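Local coordinates for protein MHC I-like leukocyte 2 long form (Mus musculus, PDB 6A97) that binds heparan sulfate proteoglycans on the surface of fibroblasts, as a GPI-anchored member of the MHC class I family, at residues T200-Y212 against V217-R229. Residues are numbered along the deposited sequence; the frame is centred on the assembly and turned at random.
Sequences TGPPMVTVTCRNY and VTLTCRAFNLYTR
V205 and C221 meet on the inner face of an antiparallel β-hairpin, the first two strands (204-210 and 217-226) of the C1-set immunoglobulin domain that forms alpha-3 of this class I-like chain. Four hydrogen-bonded pairs, M204 with F224 through R210 with T218, join the backbones. Inside the sandwich the packing is close: V205 CG1, swung opposite its own backbone N (chi1 174°), lies 3.6 Å from C221 SG, the sulfur that reaches across to C278 in the disulfide linking the two sheets. L219 and V207 share this face and touch W235 of strand 231-237, while P203 CB sits 3.7 Å from L226 CD2 where the chain runs into the first strand.

The other face is polar where T206, T208, T218 and T220 line it, and these are only partly buried. T206 and T208 each keep OG1 between backbone N and carbonyl carbon, alongside R222 CB and T220 CB respectively; T220 OG1 itself bonds to S265. On this face a water lies 2.8 Å from T206 OG1 and donates to T220 O and, weakly, to T206 O. Toward F224 the face is packed more closely. T206 OG1 meets the ring edge at CE1, 3.6 Å away and in the ring plane, while M204 comes in obliquely, its SD 5.5 Å from the F224 ring centroid in a Met-aromatic contact. A neighbouring chain of another protein packs on M204, T206, R222 and F224, and R222 NH2 hydrogen-bonds to the backbone of that chain and to Q261 OE1 of its own.

At the exposed end leading in from alpha-2, N225 ND2 reaches back to P202 O with an almost straight 3.1 Å hydrogen bond (176°); the oxygen lies in the N225 amide plane, yet ND2 stands above the P202 carbonyl plane.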
ATOM      1  N   THR A 200      -5.230  21.874   3.655  1.00 82.34           N
ATOM      2  CA  THR A 200      -4.802  20.535   4.032  1.00 80.54           C
ATOM      3  C   THR A 200      -5.928  19.527   3.802  1.00 85.26           C
ATOM      4  O   THR A 200      -6.363  19.315   2.667  1.00 85.31           O
ATOM      5  CB  THR A 200      -4.333  20.494   5.509  1.00 87.48           C
ATOM      6  OG1 THR A 200      -5.451  20.272   6.376  1.00 95.76           O
ATOM      7  CG2 THR A 200      -3.650  21.803   5.891  1.00 81.97           C
ATOM      8  N   GLY A 201      -6.382  18.891   4.876  1.00 82.22           N
ATOM      9  CA  GLY A 201      -7.466  17.933   4.794  1.00 75.67           C
ATOM     10  C   GLY A 201      -6.974  16.499   4.794  1.00 73.53           C
ATOM     11  O   GLY A 201      -5.809  16.236   4.499  1.00 80.60           O
ATOM     12  N   PRO A 202      -7.864  15.560   5.140  1.00 65.92           N
ATOM     13  CA  PRO A 202      -7.531  14.135   5.157  1.00 62.01           C
ATOM     14  C   PRO A 202      -7.670  13.500   3.775  1.00 55.01           C
ATOM     15  O   PRO A 202      -8.364  14.049   2.922  1.00 52.95           O
ATOM     16  CB  PRO A 202      -8.562  13.560   6.126  1.00 55.91           C
ATOM     17  CG  PRO A 202      -9.765  14.420   5.897  1.00 66.79           C
ATOM     18  CD  PRO A 202      -9.241  15.807   5.604  1.00 66.12           C
ATOM     19  N   PRO A 203      -7.016  12.350   3.557  1.00 47.38           N
ATOM     20  CA  PRO A 203      -7.259  11.580   2.332  1.00 40.59           C
ATOM     21  C   PRO A 203      -8.707  11.112   2.269  1.00 44.14           C
ATOM     22  O   PRO A 203      -9.377  11.069   3.299  1.00 49.46           O
ATOM     23  CB  PRO A 203      -6.311  10.380   2.464  1.00 47.55           C
ATOM     24  CG  PRO A 203      -5.341  10.748   3.540  1.00 54.96           C
ATOM     25  CD  PRO A 203      -6.071  11.673   4.460  1.00 50.57           C
ATOM     26  N   MET A 204      -9.185  10.768   1.081  1.00 47.97           N
ATOM     27  CA  MET A 204     -10.515  10.200   0.949  1.00 54.64           C
ATOM     28  C   MET A 204     -10.496   9.029  -0.028  1.00 56.98           C
ATOM     29  O   MET A 204      -9.626   8.943  -0.893  1.00 51.44           O
ATOM     30  CB  MET A 204     -11.519  11.257   0.489  1.00 54.40           C
ATOM     31  CG  MET A 204     -11.372  11.665  -0.960  1.00 59.28           C
ATOM     32  SD  MET A 204     -12.729  12.716  -1.511  1.00105.82           S
ATOM     33  CE  MET A 204     -14.077  11.537  -1.540  1.00 73.25           C
ATOM     34  N   VAL A 205     -11.461   8.130   0.120  1.00 55.79           N
ATOM     35  CA  VAL A 205     -11.552   6.959  -0.738  1.00 46.74           C
ATOM     36  C   VAL A 205     -12.935   6.871  -1.360  1.00 44.84           C
ATOM     37  O   VAL A 205     -13.932   7.136  -0.694  1.00 42.17           O
ATOM     38  CB  VAL A 205     -11.261   5.664   0.048  1.00 49.02           C
ATOM     39  CG1 VAL A 205     -11.509   4.436  -0.815  1.00 49.77           C
ATOM     40  CG2 VAL A 205      -9.839   5.673   0.569  1.00 45.09           C
ATOM     41  N   THR A 206     -12.992   6.528  -2.642  1.00 43.23           N
ATOM     42  CA  THR A 206     -14.258   6.213  -3.286  1.00 43.88           C
ATOM     43  C   THR A 206     -14.210   4.804  -3.872  1.00 49.97           C
ATOM     44  O   THR A 206     -13.145   4.311  -4.246  1.00 45.07           O
ATOM     45  CB  THR A 206     -14.603   7.205  -4.410  1.00 51.53           C
ATOM     46  OG1 THR A 206     -13.655   7.065  -5.476  1.00 43.93           O
ATOM     47  CG2 THR A 206     -14.597   8.642  -3.893  1.00 52.50           C
ATOM     48  N   VAL A 207     -15.369   4.163  -3.950  1.00 45.61           N
ATOM     49  CA  VAL A 207     -15.484   2.869  -4.606  1.00 43.45           C
ATOM     50  C   VAL A 207     -16.581   2.937  -5.653  1.00 46.44           C
ATOM     51  O   VAL A 207     -17.712   3.308  -5.345  1.00 52.05           O
ATOM     52  CB  VAL A 207     -15.801   1.743  -3.604  1.00 47.41           C
ATOM     53  CG1 VAL A 207     -16.086   0.440  -4.338  1.00 51.42           C
ATOM     54  CG2 VAL A 207     -14.660   1.574  -2.610  1.00 42.64           C
ATOM     55  N   THR A 208     -16.250   2.591  -6.892  1.00 50.16           N
ATOM     56  CA  THR A 208     -17.249   2.550  -7.951  1.00 53.75           C
ATOM     57  C   THR A 208     -17.359   1.148  -8.534  1.00 54.10           C
ATOM     58  O   THR A 208     -16.410   0.364  -8.476  1.00 51.27           O
ATOM     59  CB  THR A 208     -16.925   3.544  -9.081  1.00 62.27           C
ATOM     60  OG1 THR A 208     -15.671   3.198  -9.680  1.00 69.53           O
ATOM     61  CG2 THR A 208     -16.854   4.964  -8.538  1.00 61.12           C
ATOM     62  N   CYS A 209     -18.523   0.844  -9.097  1.00 54.81           N
ATOM     63  CA  CYS A 209     -18.775  -0.452  -9.707  1.00 59.17           C
ATOM     64  C   CYS A 209     -19.187  -0.272 -11.162  1.00 64.72           C
ATOM     65  O   CYS A 209     -19.872   0.691 -11.505  1.00 70.97           O
ATOM     66  CB  CYS A 209     -19.868  -1.209  -8.944  1.00 63.68           C
ATOM     67  SG  CYS A 209     -19.701  -1.176  -7.142  1.00106.17           S
ATOM     68  N   ARG A 210     -18.766  -1.199 -12.014  1.00 64.78           N
ATOM     69  CA  ARG A 210     -19.202  -1.202 -13.403  1.00 66.30           C
ATOM     70  C   ARG A 210     -19.437  -2.629 -13.892  1.00 68.24           C
ATOM     71  O   ARG A 210     -18.613  -3.517 -13.672  1.00 65.69           O
ATOM     72  CB  ARG A 210     -18.177  -0.495 -14.296  1.00 65.24           C
ATOM     73  CG  ARG A 210     -18.516  -0.580 -15.776  1.00 77.69           C
ATOM     74  CD  ARG A 210     -17.524   0.174 -16.646  1.00 80.28           C
ATOM     75  NE  ARG A 210     -18.200   0.871 -17.737  1.00 88.72           N
ATOM     76  CZ  ARG A 210     -17.753   0.921 -18.987  1.00 91.71           C
ATOM     77  NH1 ARG A 210     -18.438   1.579 -19.913  1.00 90.60           N
ATOM     78  NH2 ARG A 210     -16.621   0.310 -19.314  1.00 88.79           N
ATOM     79  N   ASN A 211     -20.570  -2.847 -14.552  1.00 72.37           N
ATOM     80  CA  ASN A 211     -20.873  -4.152 -15.129  1.00 69.84           C
ATOM     81  C   ASN A 211     -20.017  -4.412 -16.364  1.00 71.83           C
ATOM     82  O   ASN A 211     -20.496  -4.340 -17.494  1.00 83.34           O
ATOM     83  CB  ASN A 211     -22.359  -4.252 -15.475  1.00 71.25           C
ATOM     84  CG  ASN A 211     -23.244  -4.202 -14.244  1.00 83.87           C
ATOM     85  OD1 ASN A 211     -22.919  -4.785 -13.211  1.00 87.80           O
ATOM     86  ND2 ASN A 211     -24.370  -3.509 -14.351  1.00 88.52           N
ATOM     87  N   TYR A 212     -18.744  -4.713 -16.133  1.00 70.08           N
ATOM     88  CA  TYR A 212     -17.776  -4.886 -17.207  1.00 66.31           C
ATOM     89  C   TYR A 212     -16.559  -5.651 -16.693  1.00 69.58           C
ATOM     90  O   TYR A 212     -16.097  -5.399 -15.579  1.00 67.55           O
ATOM     91  CB  TYR A 212     -17.352  -3.527 -17.772  1.00 67.75           C
ATOM     92  CG  TYR A 212     -16.412  -3.603 -18.957  1.00 66.75           C
ATOM     93  CD1 TYR A 212     -15.034  -3.594 -18.778  1.00 67.58           C
ATOM     94  CD2 TYR A 212     -16.906  -3.679 -20.255  1.00 71.25           C
ATOM     95  CE1 TYR A 212     -14.171  -3.663 -19.861  1.00 75.03           C
ATOM     96  CE2 TYR A 212     -16.052  -3.749 -21.344  1.00 72.09           C
ATOM     97  CZ  TYR A 212     -14.686  -3.740 -21.140  1.00 79.21           C
ATOM     98  OH  TYR A 212     -13.832  -3.808 -22.218  1.00 87.78           O
ATOM     99  N   VAL A 217     -18.223  -7.759 -12.684  1.00 62.60           N
ATOM    100  CA  VAL A 217     -18.343  -6.406 -12.175  1.00 50.88           C
ATOM    101  C   VAL A 217     -16.954  -5.918 -11.808  1.00 54.49           C
ATOM    102  O   VAL A 217     -16.269  -6.543 -10.999  1.00 51.56           O
ATOM    103  CB  VAL A 217     -19.266  -6.320 -10.944  1.00 51.29           C
ATOM    104  CG1 VAL A 217     -19.190  -4.930 -10.327  1.00 51.30           C
ATOM    105  CG2 VAL A 217     -20.701  -6.668 -11.325  1.00 54.05           C
ATOM    106  N   THR A 218     -16.527  -4.815 -12.409  1.00 55.81           N
ATOM    107  CA  THR A 218     -15.236  -4.238 -12.067  1.00 48.82           C
ATOM    108  C   THR A 218     -15.392  -3.271 -10.898  1.00 52.90           C
ATOM    109  O   THR A 218     -16.105  -2.271 -10.997  1.00 61.22           O
ATOM    110  CB  THR A 218     -14.602  -3.509 -13.265  1.00 44.78           C
ATOM    111  OG1 THR A 218     -14.361  -4.448 -14.321  1.00 50.09           O
ATOM    112  CG2 THR A 218     -13.285  -2.863 -12.865  1.00 39.96           C
ATOM    113  N   LEU A 219     -14.744  -3.593  -9.783  1.00 49.79           N
ATOM    114  CA  LEU A 219     -14.733  -2.721  -8.615  1.00 43.26           C
ATOM    115  C   LEU A 219     -13.500  -1.840  -8.662  1.00 47.19           C
ATOM    116  O   LEU A 219     -12.381  -2.342  -8.748  1.00 41.07           O
ATOM    117  CB  LEU A 219     -14.747  -3.534  -7.318  1.00 41.19           C
ATOM    118  CG  LEU A 219     -15.921  -4.493  -7.108  1.00 43.70           C
ATOM    119  CD1 LEU A 219     -15.727  -5.317  -5.835  1.00 42.76           C
ATOM    120  CD2 LEU A 219     -17.225  -3.732  -7.054  1.00 54.82           C
ATOM    121  N   THR A 220     -13.693  -0.529  -8.608  1.00 46.23           N
ATOM    122  CA  THR A 220     -12.555   0.377  -8.649  1.00 40.47           C
ATOM    123  C   THR A 220     -12.473   1.218  -7.387  1.00 42.03           C
ATOM    124  O   THR A 220     -13.418   1.921  -7.025  1.00 46.26           O
ATOM    125  CB  THR A 220     -12.614   1.300  -9.870  1.00 44.22           C
ATOM    126  OG1 THR A 220     -12.625   0.502 -11.059  1.00 51.09           O
ATOM    127  CG2 THR A 220     -11.407   2.235  -9.894  1.00 40.72           C
ATOM    128  N   CYS A 221     -11.333   1.128  -6.716  1.00 40.42           N
ATOM    129  CA  CYS A 221     -11.077   1.923  -5.533  1.00 41.68           C
ATOM    130  C   CYS A 221     -10.122   3.065  -5.863  1.00 41.95           C
ATOM    131  O   CYS A 221      -9.044   2.832  -6.407  1.00 40.19           O
ATOM    132  CB  CYS A 221     -10.496   1.050  -4.425  1.00 41.69           C
ATOM    133  SG  CYS A 221     -10.078   1.952  -2.937  1.00 52.79           S
ATOM    134  N   ARG A 222     -10.523   4.293  -5.545  1.00 40.20           N
ATOM    135  CA  ARG A 222      -9.664   5.455  -5.761  1.00 41.89           C
ATOM    136  C   ARG A 222      -9.416   6.209  -4.465  1.00 40.01           C
ATOM    137  O   ARG A 222     -10.340   6.441  -3.687  1.00 42.54           O
ATOM    138  CB  ARG A 222     -10.273   6.405  -6.790  1.00 38.79           C
ATOM    139  CG  ARG A 222     -10.419   5.810  -8.183  1.00 39.17           C
ATOM    140  CD  ARG A 222     -11.106   6.799  -9.117  1.00 38.91           C
ATOM    141  NE  ARG A 222     -10.233   7.928  -9.432  1.00 40.50           N
ATOM    142  CZ  ARG A 222     -10.583   8.963 -10.193  1.00 47.28           C
ATOM    143  NH1 ARG A 222     -11.802   9.027 -10.720  1.00 48.31           N
ATOM    144  NH2 ARG A 222      -9.712   9.937 -10.423  1.00 37.74           N
ATOM    145  N   ALA A 223      -8.164   6.588  -4.238  1.00 38.28           N
ATOM    146  CA  ALA A 223      -7.811   7.414  -3.093  1.00 37.80           C
ATOM    147  C   ALA A 223      -7.426   8.803  -3.580  1.00 44.68           C
ATOM    148  O   ALA A 223      -6.601   8.931  -4.474  1.00 43.09           O
ATOM    149  CB  ALA A 223      -6.672   6.784  -2.304  1.00 37.49           C
ATOM    150  N   PHE A 224      -8.034   9.835  -3.001  1.00 48.02           N
ATOM    151  CA  PHE A 224      -7.762  11.217  -3.385  1.00 43.93           C
ATOM    152  C   PHE A 224      -7.104  11.990  -2.253  1.00 47.98           C
ATOM    153  O   PHE A 224      -7.138  11.569  -1.094  1.00 43.27           O
ATOM    154  CB  PHE A 224      -9.050  11.943  -3.789  1.00 47.34           C
ATOM    155  CG  PHE A 224      -9.743  11.352  -4.981  1.00 44.17           C
ATOM    156  CD1 PHE A 224     -10.634  10.304  -4.829  1.00 41.39           C
ATOM    157  CD2 PHE A 224      -9.519  11.858  -6.252  1.00 46.12           C
ATOM    158  CE1 PHE A 224     -11.286   9.763  -5.922  1.00 46.28           C
ATOM    159  CE2 PHE A 224     -10.163  11.318  -7.353  1.00 45.62           C
ATOM    160  CZ  PHE A 224     -11.049  10.271  -7.186  1.00 47.16           C
ATOM    161  N   ASN A 225      -6.521  13.131  -2.605  1.00 48.40           N
ATOM    162  CA  ASN A 225      -6.055  14.111  -1.632  1.00 41.84           C
ATOM    163  C   ASN A 225      -4.934  13.577  -0.767  1.00 44.58           C
ATOM    164  O   ASN A 225      -4.900  13.821   0.437  1.00 50.96           O
ATOM    165  CB  ASN A 225      -7.213  14.578  -0.745  1.00 51.82           C
ATOM    166  CG  ASN A 225      -7.039  16.006  -0.266  1.00 64.80           C
ATOM    167  OD1 ASN A 225      -6.623  16.877  -1.027  1.00 64.96           O
ATOM    168  ND2 ASN A 225      -7.359  16.252   1.001  1.00 69.00           N
ATOM    169  N   LEU A 226      -4.026  12.830  -1.384  1.00 43.74           N
ATOM    170  CA  LEU A 226      -2.833  12.364  -0.699  1.00 47.89           C
ATOM    171  C   LEU A 226      -1.813  13.497  -0.692  1.00 54.39           C
ATOM    172  O   LEU A 226      -1.526  14.079  -1.738  1.00 47.47           O
ATOM    173  CB  LEU A 226      -2.271  11.112  -1.382  1.00 41.96           C
ATOM    174  CG  LEU A 226      -3.316  10.014  -1.607  1.00 51.27           C
ATOM    175  CD1 LEU A 226      -2.738   8.851  -2.391  1.00 49.38           C
ATOM    176  CD2 LEU A 226      -3.895   9.544  -0.277  1.00 49.85           C
ATOM    177  N   TYR A 227      -1.276  13.816   0.483  1.00 59.37           N
ATOM    178  CA  TYR A 227      -0.373  14.957   0.629  1.00 60.37           C
ATOM    179  C   TYR A 227       1.047  14.628   0.171  1.00 60.24           C
ATOM    180  O   TYR A 227       1.806  15.521  -0.204  1.00 64.83           O
ATOM    181  CB  TYR A 227      -0.354  15.439   2.081  1.00 63.85           C
ATOM    182  N   THR A 228       1.404  13.349   0.215  1.00 58.43           N
ATOM    183  CA  THR A 228       2.705  12.901  -0.269  1.00 53.79           C
ATOM    184  C   THR A 228       2.519  11.805  -1.310  1.00 55.89           C
ATOM    185  O   THR A 228       1.390  11.419  -1.618  1.00 51.85           O
ATOM    186  CB  THR A 228       3.599  12.377   0.873  1.00 62.73           C
ATOM    187  OG1 THR A 228       3.058  11.155   1.390  1.00 67.63           O
ATOM    188  CG2 THR A 228       3.697  13.404   1.993  1.00 66.05           C
ATOM    189  N   ARG A 229       3.628  11.305  -1.848  1.00 47.82           N
ATOM    190  CA  ARG A 229       3.580  10.306  -2.909  1.00 57.61           C
ATOM    191  C   ARG A 229       3.649   8.874  -2.382  1.00 61.45           C
ATOM    192  O   ARG A 229       3.996   7.953  -3.120  1.00 69.04           O
ATOM    193  CB  ARG A 229       4.720  10.542  -3.900  1.00 66.29           C
ATOM    194  CG  ARG A 229       4.592  11.832  -4.684  1.00 66.36           C
ATOM    195  CD  ARG A 229       5.904  12.205  -5.341  1.00 63.88           C
ATOM    196  NE  ARG A 229       5.809  13.470  -6.059  1.00 66.21           N
ATOM    197  CZ  ARG A 229       5.954  13.592  -7.373  1.00 71.99           C
ATOM    198  NH1 ARG A 229       6.211  12.521  -8.113  1.00 67.53           N
ATOM    199  NH2 ARG A 229       5.849  14.783  -7.943  1.00 70.76           N
TER
HETATM  200  O   HOH W   1     -13.569   4.760  -7.059  1.00 43.88           O